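PDB 2YJG: lactate racemase from Thermoanaerobacterium thermosaccharolyticum, which interconverts the D- and L-isomers of lactate with the help of a nickel-pincer nucleotide cofactor. Local coordinates for residues L153-N156 with K157-E161; D351-P355 with D356-A360; S404-N407 with N408-I412. One frame throughout, in Å; residues are numbered along the deposited sequence.

Contact 1: L153-N156 with K157-E161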
loop_
_atom_site.group_PDB
_atom_site.type_symbol
_atom_site.label_atom_id
_atom_site.label_comp_id
_atom_site.label_asym_id
_atom_site.label_seq_id
_atom_site.Cartn_x
_atom_site.Cartn_y
_atom_site.Cartn_z
ATOM N N LEU A 153 3.743 -29.257 14.526
ATOM C CA LEU A 153 3.637 -28.420 13.339
ATOM C C LEU A 153 2.539 -27.370 13.577
ATOM O O LEU A 153 1.369 -27.722 13.776
ATOM C CB LEU A 153 3.297 -29.297 12.130
ATOM C CG LEU A 153 3.000 -28.568 10.815
ATOM C CD1 LEU A 153 4.243 -27.708 10.534
ATOM C CD2 LEU A 153 2.673 -29.508 9.677
ATOM N N GLU A 154 2.920 -26.101 13.625
ATOM C CA GLU A 154 1.966 -25.004 13.840
ATOM C C GLU A 154 2.084 -24.097 12.649
ATOM O O GLU A 154 3.201 -23.664 12.334
ATOM C CB GLU A 154 2.317 -24.245 15.120
ATOM C CG GLU A 154 2.463 -25.246 16.303
ATOM C CD GLU A 154 3.164 -24.719 17.525
ATOM O OE1 GLU A 154 4.042 -23.834 17.423
ATOM O OE2 GLU A 154 2.826 -25.237 18.627
ATOM N N ILE A 155 0.975 -23.851 11.960
ATOM C CA ILE A 155 0.997 -22.906 10.834
ATOM C C ILE A 155 -0.077 -21.802 10.947
ATOM O O ILE A 155 -1.000 -21.905 11.758
ATOM C CB ILE A 155 1.014 -23.596 9.496
ATOM C CG1 ILE A 155 -0.253 -24.428 9.221
ATOM C CG2 ILE A 155 2.251 -24.549 9.395
ATOM C CD1 ILE A 155 -0.463 -24.752 7.775
ATOM N N ASN A 156 0.071 -20.751 10.149
ATOM C CA ASN A 156 -0.927 -19.663 10.098
ATOM C C ASN A 156 -2.361 -20.190 9.878
ATOM O O ASN A 156 -2.647 -20.959 8.914
ATOM C CB ASN A 156 -0.557 -18.701 8.976
ATOM C CG ASN A 156 -1.175 -17.331 9.116
ATOM O OD1 ASN A 156 -2.403 -17.163 9.019
ATOM N ND2 ASN A 156 -0.326 -16.331 9.287
ATOM N N LYS A 157 -3.250 -19.753 10.777
ATOM C CA LYS A 157 -4.670 -20.153 10.761
ATOM C C LYS A 157 -5.415 -19.873 9.456
ATOM O O LYS A 157 -6.277 -20.619 9.051
ATOM C CB LYS A 157 -5.432 -19.426 11.898
ATOM C CG LYS A 157 -6.356 -20.387 12.675
ATOM C CD LYS A 157 -6.829 -19.834 14.059
ATOM C CE LYS A 157 -7.336 -18.385 13.988
ATOM N NZ LYS A 157 -7.856 -17.855 15.332
ATOM N N LEU A 158 -5.113 -18.750 8.853
ATOM C CA LEU A 158 -5.713 -18.392 7.571
ATOM C C LEU A 158 -5.507 -19.471 6.549
ATOM O O LEU A 158 -6.403 -19.810 5.798
ATOM C CB LEU A 158 -5.063 -17.106 7.090
ATOM C CG LEU A 158 -5.817 -16.391 5.980
ATOM C CD1 LEU A 158 -7.129 -15.777 6.544
ATOM C CD2 LEU A 158 -4.894 -15.315 5.438
ATOM N N ALA A 159 -4.285 -20.009 6.507
ATOM C CA ALA A 159 -3.962 -21.110 5.602
ATOM C C ALA A 159 -4.785 -22.379 5.871
ATOM O O ALA A 159 -5.240 -23.049 4.940
ATOM C CB ALA A 159 -2.471 -21.404 5.697
ATOM N N VAL A 160 -4.936 -22.685 7.149
ATOM C CA VAL A 160 -5.665 -23.857 7.626
ATOM C C VAL A 160 -7.149 -23.724 7.245
ATOM O O VAL A 160 -7.730 -24.625 6.651
ATOM C CB VAL A 160 -5.568 -23.995 9.166
ATOM C CG1 VAL A 160 -6.306 -25.271 9.590
ATOM C CG2 VAL A 160 -4.066 -23.987 9.671
ATOM N N GLU A 161 -7.719 -22.554 7.508
ATOM C CA GLU A 161 -9.157 -22.261 7.225
ATOM C C GLU A 161 -9.559 -22.197 5.743
ATOM O O GLU A 161 -10.727 -22.369 5.417
ATOM C CB GLU A 161 -9.521 -20.898 7.825
ATOM C CG GLU A 161 -9.452 -20.822 9.301
ATOM C CD GLU A 161 -9.508 -19.352 9.794
ATOM O OE1 GLU A 161 -9.563 -18.410 8.927
ATOM O OE2 GLU A 161 -9.507 -19.165 11.042
#
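Asn-156 ends strand 152-156 and, as the N-cap, caps Leu-158 of helix 157-161, so its side chain and its carbonyl group both serve the first helical turn. The carboxamide oxygen OD1 accepts from Leu-158 N at 3.1 Å, in the carbonyl plane and on a lone pair, with an N-H...O angle of 143°. CG stands anti to the backbone N (chi1 -160°), which carries the amide forward beside the opening turn. There OD1 also rests against Leu-158 CB, 3.3 Å away. The main-chain carbonyl of the same residue receives two weak bonds: Ala-159 N lies 3.1 Å from Asn-156 O, and Val-160 N reaches the same oxygen at 3.4 Å. Beside this polar cap lies a small apolar contact. Ile-155 CG1 meets the Val-160 CG2 methyl at 3.9 Å, the two side chains crossing at a slant, and Ile-155 CD1 comes within 4.4 Å of Ala-159 CB. In the second shell, the other end of the carboxamide is gripped as well: Asn-156 ND2 donates a hydrogen bond to His-133 ND1, which, with the cap, probably fixes the amide's rotation. The short axes of strand and helix stand at 88° to each other, a sharp corner in the N-terminal domain. The strand pairs with the antiparallel strand 141-146, whose Ile-144 touches Ile-155 and whose Glu-142 touches Val-160. Asn-156 also packs on Leu-102 and Leu-158 on Lys-100, both of strand 99-104.

Contact 2: D351-P355 with D356-A360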
loop_
_atom_site.group_PDB
_atom_site.type_symbol
_atom_site.label_atom_id
_atom_site.label_comp_id
_atom_site.label_asym_id
_atom_site.label_seq_id
_atom_site.Cartn_x
_atom_site.Cartn_y
_atom_site.Cartn_z
ATOM N N ASP A 351 14.781 -28.888 20.306
ATOM C CA ASP A 351 14.064 -27.711 20.799
ATOM C C ASP A 351 14.895 -26.609 21.385
ATOM O O ASP A 351 14.367 -25.735 22.090
ATOM C CB ASP A 351 13.026 -28.155 21.860
ATOM C CG ASP A 351 13.635 -29.000 23.010
ATOM O OD1 ASP A 351 14.802 -29.597 22.908
ATOM O OD2 ASP A 351 12.856 -29.135 24.010
ATOM N N GLU A 352 16.204 -26.625 21.122
ATOM C CA GLU A 352 17.125 -25.717 21.706
ATOM C C GLU A 352 17.849 -24.896 20.623
ATOM O O GLU A 352 18.896 -24.302 20.853
ATOM C CB GLU A 352 18.131 -26.504 22.522
ATOM C CG GLU A 352 17.435 -27.240 23.663
ATOM C CD GLU A 352 18.350 -28.063 24.545
ATOM O OE1 GLU A 352 19.475 -28.436 24.107
ATOM O OE2 GLU A 352 17.959 -28.272 25.722
ATOM N N THR A 353 17.300 -24.938 19.431
ATOM C CA THR A 353 17.956 -24.256 18.298
ATOM C C THR A 353 17.776 -22.745 18.426
ATOM O O THR A 353 16.693 -22.241 18.546
ATOM C CB THR A 353 17.362 -24.739 16.970
ATOM O OG1 THR A 353 17.324 -26.179 16.930
ATOM C CG2 THR A 353 18.194 -24.165 15.829
ATOM N N LEU A 354 18.863 -22.004 18.384
ATOM C CA LEU A 354 18.836 -20.553 18.437
ATOM C C LEU A 354 19.114 -19.890 17.101
ATOM O O LEU A 354 19.854 -20.434 16.220
ATOM C CB LEU A 354 19.848 -20.084 19.457
ATOM C CG LEU A 354 19.504 -20.508 20.901
ATOM C CD1 LEU A 354 20.655 -20.300 21.795
ATOM C CD2 LEU A 354 18.258 -19.707 21.348
ATOM N N PRO A 355 18.576 -18.690 16.923
ATOM C CA PRO A 355 18.837 -17.999 15.643
ATOM C C PRO A 355 20.344 -17.917 15.329
ATOM O O PRO A 355 21.171 -17.743 16.213
ATOM C CB PRO A 355 18.221 -16.586 15.878
ATOM C CG PRO A 355 17.039 -16.935 16.877
ATOM C CD PRO A 355 17.761 -17.839 17.834
ATOM N N ASP A 356 20.664 -18.140 14.057
ATOM C CA ASP A 356 22.011 -18.110 13.485
ATOM C C ASP A 356 22.819 -19.427 13.693
ATOM O O ASP A 356 23.856 -19.595 13.037
ATOM C CB ASP A 356 22.879 -16.960 14.046
ATOM C CG ASP A 356 22.439 -15.549 13.629
ATOM O OD1 ASP A 356 21.383 -15.346 12.925
ATOM O OD2 ASP A 356 23.209 -14.611 14.038
ATOM N N GLN A 357 22.381 -20.337 14.571
ATOM C CA GLN A 357 23.271 -21.412 14.985
ATOM C C GLN A 357 23.652 -22.329 13.800
ATOM O O GLN A 357 24.777 -22.822 13.720
ATOM C CB GLN A 357 22.676 -22.201 16.165
ATOM C CG GLN A 357 21.725 -23.266 15.864
ATOM C CD GLN A 357 21.509 -24.224 17.077
ATOM O OE1 GLN A 357 21.338 -23.761 18.230
ATOM N NE2 GLN A 357 21.465 -25.533 16.803
ATOM N N TRP A 358 22.704 -22.551 12.902
ATOM C CA TRP A 358 22.901 -23.477 11.802
ATOM C C TRP A 358 23.990 -22.964 10.812
ATOM O O TRP A 358 24.705 -23.739 10.182
ATOM C CB TRP A 358 21.573 -23.737 11.118
ATOM C CG TRP A 358 20.838 -22.519 10.667
ATOM C CD1 TRP A 358 20.936 -21.905 9.471
ATOM C CD2 TRP A 358 19.900 -21.767 11.436
ATOM N NE1 TRP A 358 20.114 -20.800 9.422
ATOM C CE2 TRP A 358 19.465 -20.700 10.633
ATOM C CE3 TRP A 358 19.414 -21.877 12.726
ATOM C CZ2 TRP A 358 18.534 -19.745 11.084
ATOM C CZ3 TRP A 358 18.461 -20.995 13.148
ATOM C CH2 TRP A 358 18.015 -19.936 12.334
ATOM N N GLU A 359 24.027 -21.645 10.644
ATOM C CA GLU A 359 24.999 -20.982 9.738
ATOM C C GLU A 359 26.364 -21.145 10.348
ATOM O O GLU A 359 27.385 -21.393 9.641
ATOM C CB GLU A 359 24.663 -19.486 9.599
ATOM C CG GLU A 359 25.033 -18.785 8.296
ATOM C CD GLU A 359 24.208 -19.219 7.107
ATOM O OE1 GLU A 359 23.276 -20.047 7.303
ATOM O OE2 GLU A 359 24.450 -18.720 5.944
ATOM N N ALA A 360 26.475 -20.969 11.677
ATOM C CA ALA A 360 27.737 -21.223 12.357
ATOM C C ALA A 360 28.174 -22.701 12.285
ATOM O O ALA A 360 29.373 -23.012 12.158
ATOM C CB ALA A 360 27.744 -20.740 13.888
HETATM O O HOH W 1 19.507 -27.568 17.633
#
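The Thr-353 CG2 methyl sits at the edge of the Trp-358 indole, near its plane, 4.0 Å from Trp-358 CE3, while Asp-356 N lies over one face of the ring, 3.6 Å above the plane and displaced toward the rim. Leu-354 O and Pro-355 CA approach the six-membered ring obliquely, the oxygen 3.4 Å from Trp-358 CZ3. The second flat group is the carboxamide of Gln-357. The Gln-357 side chain crosses that of Thr-353 at about a right angle, its carboxamide carbon CD 3.5 Å from Thr-353 CG2. The chain is extended beyond CG and reaches back along the incoming loop, so that Gln-357 OE1 accepts from Leu-354 N at 3.0 Å. This bond is nearly straight at 168°, although the donor stands well above the carbonyl plane. In return Gln-357 N donates to Leu-354 O, also at 3.0 Å, closing the type II beta turn from Leu-354 to Gln-357. Asp-356, at the N-cap position of helix 357-369, makes no capping bond with its side chain; its OD2 accepts instead from Phe-328 N. A water joins Thr-353 OG1, at 2.7 Å, to Gln-357 NE2, which donates to it weakly. Trp-358 also meets the rings of Phe-176 and of His-200, which probably binds the nickel of the cofactor in the holoenzyme. Chemically, Leu-354 and Gln-357 are held by a reciprocal pair of bonds, one through the side chain and one through the backbone. Together they fasten the loop to the first turn of the helix and probably help to place the indole beside the cofactor site.

Contact 3: S404-N407 with N408-I412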
loop_
_atom_site.group_PDB
_atom_site.type_symbol
_atom_site.label_atom_id
_atom_site.label_comp_id
_atom_site.label_asym_id
_atom_site.label_seq_id
_atom_site.Cartn_x
_atom_site.Cartn_y
_atom_site.Cartn_z
ATOM N N SER A 404 51.362 -20.686 0.294
ATOM C CA SER A 404 52.169 -20.919 1.503
ATOM C C SER A 404 51.668 -22.117 2.337
ATOM O O SER A 404 52.444 -22.814 2.959
ATOM C CB SER A 404 52.138 -19.680 2.385
ATOM O OG SER A 404 50.978 -19.708 3.211
ATOM N N ILE A 405 50.362 -22.319 2.333
ATOM C CA ILE A 405 49.676 -23.353 3.107
ATOM C C ILE A 405 49.770 -24.701 2.429
ATOM O O ILE A 405 50.048 -25.701 3.083
ATOM C CB ILE A 405 48.163 -22.989 3.259
ATOM C CG1 ILE A 405 47.992 -21.789 4.185
ATOM C CG2 ILE A 405 47.341 -24.202 3.772
ATOM C CD1 ILE A 405 46.560 -21.266 4.249
ATOM N N VAL A 406 49.550 -24.725 1.111
ATOM C CA VAL A 406 49.664 -25.956 0.308
ATOM C C VAL A 406 50.994 -25.889 -0.479
ATOM O O VAL A 406 52.049 -26.000 0.118
ATOM C CB VAL A 406 48.435 -26.155 -0.626
ATOM C CG1 VAL A 406 48.645 -27.332 -1.523
ATOM C CG2 VAL A 406 47.171 -26.377 0.185
ATOM N N ASN A 407 50.943 -25.670 -1.793
ATOM C CA ASN A 407 52.147 -25.578 -2.673
ATOM C C ASN A 407 51.961 -24.456 -3.701
ATOM O O ASN A 407 50.825 -24.107 -4.049
ATOM C CB ASN A 407 52.367 -26.895 -3.443
ATOM C CG ASN A 407 52.805 -28.033 -2.552
ATOM O OD1 ASN A 407 53.473 -27.804 -1.532
ATOM N ND2 ASN A 407 52.469 -29.275 -2.936
ATOM N N ASN A 408 53.061 -23.938 -4.241
ATOM C CA ASN A 408 52.980 -22.880 -5.282
ATOM C C ASN A 408 52.710 -23.412 -6.695
ATOM O O ASN A 408 52.750 -22.639 -7.665
ATOM C CB ASN A 408 54.219 -21.958 -5.268
ATOM C CG ASN A 408 55.469 -22.616 -5.844
ATOM O OD1 ASN A 408 55.476 -23.817 -6.167
ATOM N ND2 ASN A 408 56.550 -21.828 -5.963
ATOM N N ASP A 409 52.410 -24.716 -6.788
ATOM C CA ASP A 409 52.125 -25.391 -8.051
ATOM C C ASP A 409 50.743 -26.070 -8.096
ATOM O O ASP A 409 50.396 -26.694 -9.110
ATOM C CB ASP A 409 53.200 -26.449 -8.328
ATOM C CG ASP A 409 53.580 -27.243 -7.083
ATOM O OD1 ASP A 409 52.664 -27.773 -6.386
ATOM O OD2 ASP A 409 54.810 -27.325 -6.794
ATOM N N SER A 410 49.957 -25.939 -7.024
ATOM C CA SER A 410 48.739 -26.737 -6.880
ATOM C C SER A 410 47.718 -26.374 -7.940
ATOM O O SER A 410 47.450 -25.205 -8.101
ATOM C CB SER A 410 48.129 -26.510 -5.490
ATOM O OG SER A 410 48.993 -26.966 -4.449
ATOM N N LYS A 411 47.129 -27.332 -8.664
ATOM C CA LYS A 411 46.028 -26.927 -9.577
ATOM C C LYS A 411 44.824 -26.421 -8.755
ATOM O O LYS A 411 44.615 -26.847 -7.642
ATOM C CB LYS A 411 45.632 -27.993 -10.616
ATOM C CG LYS A 411 46.607 -28.069 -11.833
ATOM C CD LYS A 411 45.943 -28.367 -13.165
ATOM C CE LYS A 411 46.418 -29.683 -13.763
ATOM N NZ LYS A 411 46.093 -29.997 -15.179
ATOM N N ILE A 412 44.061 -25.500 -9.329
ATOM C CA ILE A 412 43.101 -24.693 -8.626
ATOM C C ILE A 412 41.800 -24.850 -9.317
ATOM O O ILE A 412 41.707 -24.720 -10.559
ATOM C CB ILE A 412 43.455 -23.173 -8.713
ATOM C CG1 ILE A 412 44.828 -22.881 -8.132
ATOM C CG2 ILE A 412 42.403 -22.279 -8.011
ATOM C CD1 ILE A 412 45.385 -21.510 -8.587
#
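Val-406 and Ser-410 face each other across a tight bend where the chain leaves helix 395-405. Val-406 is the first residue to depart from helical backbone angles (phi -104°, psi -107°), and Asn-407 then adopts an extended conformation. Asn-408 and Asp-409 carry the chain round before Ser-410 and Lys-411 straighten it toward Ile-412. Across the bend the one hydrogen bond is weak: Ser-410 OG donates to Asn-407 O at 3.4 Å. That hydroxyl stands anti to its own carbonyl carbon, directed back at the residues that follow the helix; there it is also modelled very close to the Val-406 CG1 methyl, doubtfully so. Further round the bend Asn-407 and Asp-409 lie side by side and point the same way, their flat ends turned 66° apart. Asp-409 OD1 touches the aliphatic part of its neighbour, 3.1 Å from Asn-407 CB. Asn-408 turns its side chain outward, to rest on Glu-403 of the preceding helix. Val-406 and Ser-410 both touch Asp-278, and Ser-410 O accepts from Arg-21 NH2. The arrangement is a surface helix-to-strand connection of an alpha/beta domain: helix 395-405 ends, and a short loop returns the chain to strand 412-415 of the six-stranded parallel sheet, between strands 22-25 and 279-283.

Overall arrangement
From the N terminus the three contacts follow in series, none nested in or crossing another. Contact 1 comes first, in the N-terminal domain, and turns the end of a two-stranded hairpin into a short helix leading to strand 164-170 of the mixed sheet. Contacts 2 and 3 both belong to the C-terminal domain: contact 2 closes the turn between helices 338-346 and 357-369, and contact 3 rounds the loop from helix 395-405 into the parallel sheet. The centres of contacts 1 and 2 are about 24 Å apart, with contact 2 nearest the residues that probably hold the cofactor. Contact 3 lies far out, across the chain's centre from contact 1.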